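PDB 4JMK: dual specificity protein phosphatase 8 from Homo sapiens, which probably removes phosphate from phosphotyrosine, phosphoserine and phosphothreonine in proteins, so down-regulating mitogen-activated protein kinases. Local coordinates for residues A90-S95 with R122-P127. The protein carries 1 engineered substitution. Residues are numbered along the deposited sequence; the frame is centred on the assembly and turned at random.
Sequences AGISRS and RPSISP. With SO4 (sulfate ion), chain C; SO4 (sulfate ion), chain D.
Ser126 N donates to Ile92 O over 2.7 Å, with an angle of 165° at the hydrogen, and so ties the loop after helix 111-121 to the phosphate-binding P-loop of this dual specificity phosphatase catalytic domain. The pairing illustrates how a P-loop can turn its amides inward to an anion while its carbonyls are held from behind. Just before Ser126, a type I beta turn runs from Arg122 to Ile125. Arg122 stretches out, its CG trans to the backbone N (chi1 -172°), until NE meets Gly91 O at 3.0 Å, somewhat out of the guanidinium plane; NH2 adds a weak bond to Ala90 O, while NH1 turns to Thr4. Gly91 itself has a positive phi, a backbone shape that favours glycine. Ile92 lays CG2 against Ser124 O at 3.4 Å.

On the inner side, the amides of Ala90, Ile92, Ser93 and Arg94 bind the chain C sulfate, probably from the crystallisation liquor, consistent with a substrate phosphate site. Ser88, the engineered replacement of the predicted nucleophile, also bonds to this ion through OG. Arg94, bent at chi3 (-70°), brings its guanidinium edge to the chain C sulfate, NE on its O2 at 2.6 Å and NH2 on its O1 at 2.9 Å. A methionine in its place would probably leave O1 and O2 without their charged partner, weakening anion binding. Ser93 OG, bonded to Asp57 and Asn128 N, lies 3.5 Å from Pro127 CA.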
loop_
_atom_site.group_PDB
_atom_site.type_symbol
_atom_site.label_atom_id
_atom_site.label_comp_id
_atom_site.label_asym_id
_atom_site.label_seq_id
_atom_site.Cartn_x
_atom_site.Cartn_y
_atom_site.Cartn_z
ATOM N N ALA A 90 -10.365 3.373 -6.346
ATOM C CA ALA A 90 -9.814 3.598 -7.679
ATOM C C ALA A 90 -8.365 3.143 -7.759
ATOM O O ALA A 90 -7.832 2.926 -8.846
ATOM C CB ALA A 90 -9.919 5.082 -8.052
ATOM N N GLY A 91 -7.717 3.023 -6.606
ATOM C CA GLY A 91 -6.329 2.615 -6.589
ATOM C C GLY A 91 -5.392 3.722 -7.041
ATOM O O GLY A 91 -4.306 3.448 -7.558
ATOM N N ILE A 92 -5.788 4.978 -6.829
ATOM C CA ILE A 92 -4.910 6.083 -7.223
ATOM C C ILE A 92 -4.439 7.012 -6.098
ATOM O O ILE A 92 -3.606 7.891 -6.342
ATOM C CB ILE A 92 -5.513 6.940 -8.380
ATOM C CG1 ILE A 92 -6.649 7.839 -7.890
ATOM C CG2 ILE A 92 -5.947 6.064 -9.562
ATOM C CD1 ILE A 92 -7.242 8.691 -9.011
ATOM N N SER A 93 -4.970 6.840 -4.886
ATOM C CA SER A 93 -4.621 7.746 -3.780
ATOM C C SER A 93 -4.294 7.022 -2.469
ATOM O O SER A 93 -3.144 6.981 -2.056
ATOM C CB SER A 93 -5.755 8.749 -3.540
ATOM O OG SER A 93 -5.366 9.740 -2.601
ATOM N N ARG A 94 -5.314 6.478 -1.805
ATOM C CA ARG A 94 -5.126 5.805 -0.513
ATOM C C ARG A 94 -4.179 4.614 -0.611
ATOM O O ARG A 94 -3.153 4.566 0.072
ATOM C CB ARG A 94 -6.468 5.359 0.064
ATOM C CG ARG A 94 -7.302 6.515 0.618
ATOM C CD ARG A 94 -8.733 6.076 0.852
ATOM N NE ARG A 94 -9.433 5.839 -0.409
ATOM C CZ ARG A 94 -10.702 5.444 -0.498
ATOM N NH1 ARG A 94 -11.409 5.228 0.605
ATOM N NH2 ARG A 94 -11.260 5.255 -1.688
ATOM N N SER A 95 -4.513 3.664 -1.478
ATOM C CA SER A 95 -3.670 2.498 -1.681
ATOM C C SER A 95 -2.307 2.872 -2.261
ATOM O O SER A 95 -1.273 2.323 -1.861
ATOM C CB SER A 95 -4.387 1.510 -2.599
ATOM O OG SER A 95 -4.762 2.149 -3.807
ATOM N N ARG A 122 2.562 2.672 -12.312
ATOM C CA ARG A 122 1.122 2.923 -12.377
ATOM C C ARG A 122 0.896 4.426 -12.576
ATOM O O ARG A 122 0.620 5.154 -11.622
ATOM C CB ARG A 122 0.446 2.415 -11.091
ATOM C CG ARG A 122 -1.080 2.446 -11.105
ATOM C CD ARG A 122 -1.662 1.725 -9.880
ATOM N NE ARG A 122 -3.117 1.862 -9.798
ATOM C CZ ARG A 122 -3.981 1.036 -10.382
ATOM N NH1 ARG A 122 -3.545 0.013 -11.101
ATOM N NH2 ARG A 122 -5.285 1.237 -10.252
ATOM N N PRO A 123 1.026 4.901 -13.828
ATOM C CA PRO A 123 1.003 6.337 -14.144
ATOM C C PRO A 123 -0.277 7.041 -13.716
ATOM O O PRO A 123 -0.268 8.260 -13.525
ATOM C CB PRO A 123 1.113 6.364 -15.673
ATOM C CG PRO A 123 1.833 5.105 -16.021
ATOM C CD PRO A 123 1.367 4.083 -15.007
ATOM N N SER A 124 -1.361 6.290 -13.573
ATOM C CA SER A 124 -2.631 6.874 -13.166
ATOM C C SER A 124 -2.693 7.300 -11.693
ATOM O O SER A 124 -3.663 7.947 -11.284
ATOM C CB SER A 124 -3.782 5.913 -13.474
ATOM O OG SER A 124 -3.687 4.713 -12.712
ATOM N N ILE A 125 -1.695 6.953 -10.876
ATOM C CA ILE A 125 -1.811 7.323 -9.460
ATOM C C ILE A 125 -1.786 8.835 -9.335
ATOM O O ILE A 125 -1.151 9.527 -10.135
ATOM C CB ILE A 125 -0.734 6.705 -8.526
ATOM C CG1 ILE A 125 0.666 7.250 -8.819
ATOM C CG2 ILE A 125 -0.775 5.175 -8.566
ATOM C CD1 ILE A 125 1.646 7.017 -7.679
ATOM N N SER A 126 -2.503 9.342 -8.343
ATOM C CA SER A 126 -2.604 10.780 -8.131
ATOM C C SER A 126 -2.998 11.043 -6.690
ATOM O O SER A 126 -4.103 11.527 -6.435
ATOM C CB SER A 126 -3.667 11.368 -9.054
ATOM O OG SER A 126 -3.811 12.762 -8.824
ATOM N N PRO A 127 -2.106 10.708 -5.738
ATOM C CA PRO A 127 -2.514 10.784 -4.328
ATOM C C PRO A 127 -2.812 12.216 -3.926
ATOM O O PRO A 127 -2.125 13.159 -4.364
ATOM C CB PRO A 127 -1.286 10.253 -3.569
ATOM C CG PRO A 127 -0.462 9.509 -4.604
ATOM C CD PRO A 127 -0.701 10.283 -5.878
HETATM S S SO4 C . -8.466 5.977 -4.038
HETATM O O1 SO4 C . -9.670 5.149 -4.100
HETATM O O2 SO4 C . -8.356 6.500 -2.681
HETATM O O3 SO4 C . -8.609 7.074 -4.982
HETATM O O4 SO4 C . -7.287 5.222 -4.378
HETATM S S SO4 D . -14.971 5.518 2.101
HETATM O O1 SO4 D . -16.355 5.099 2.295
HETATM O O2 SO4 D . -14.534 6.218 3.306
HETATM O O3 SO4 D . -14.910 6.425 0.955
HETATM O O4 SO4 D . -14.117 4.355 1.863
#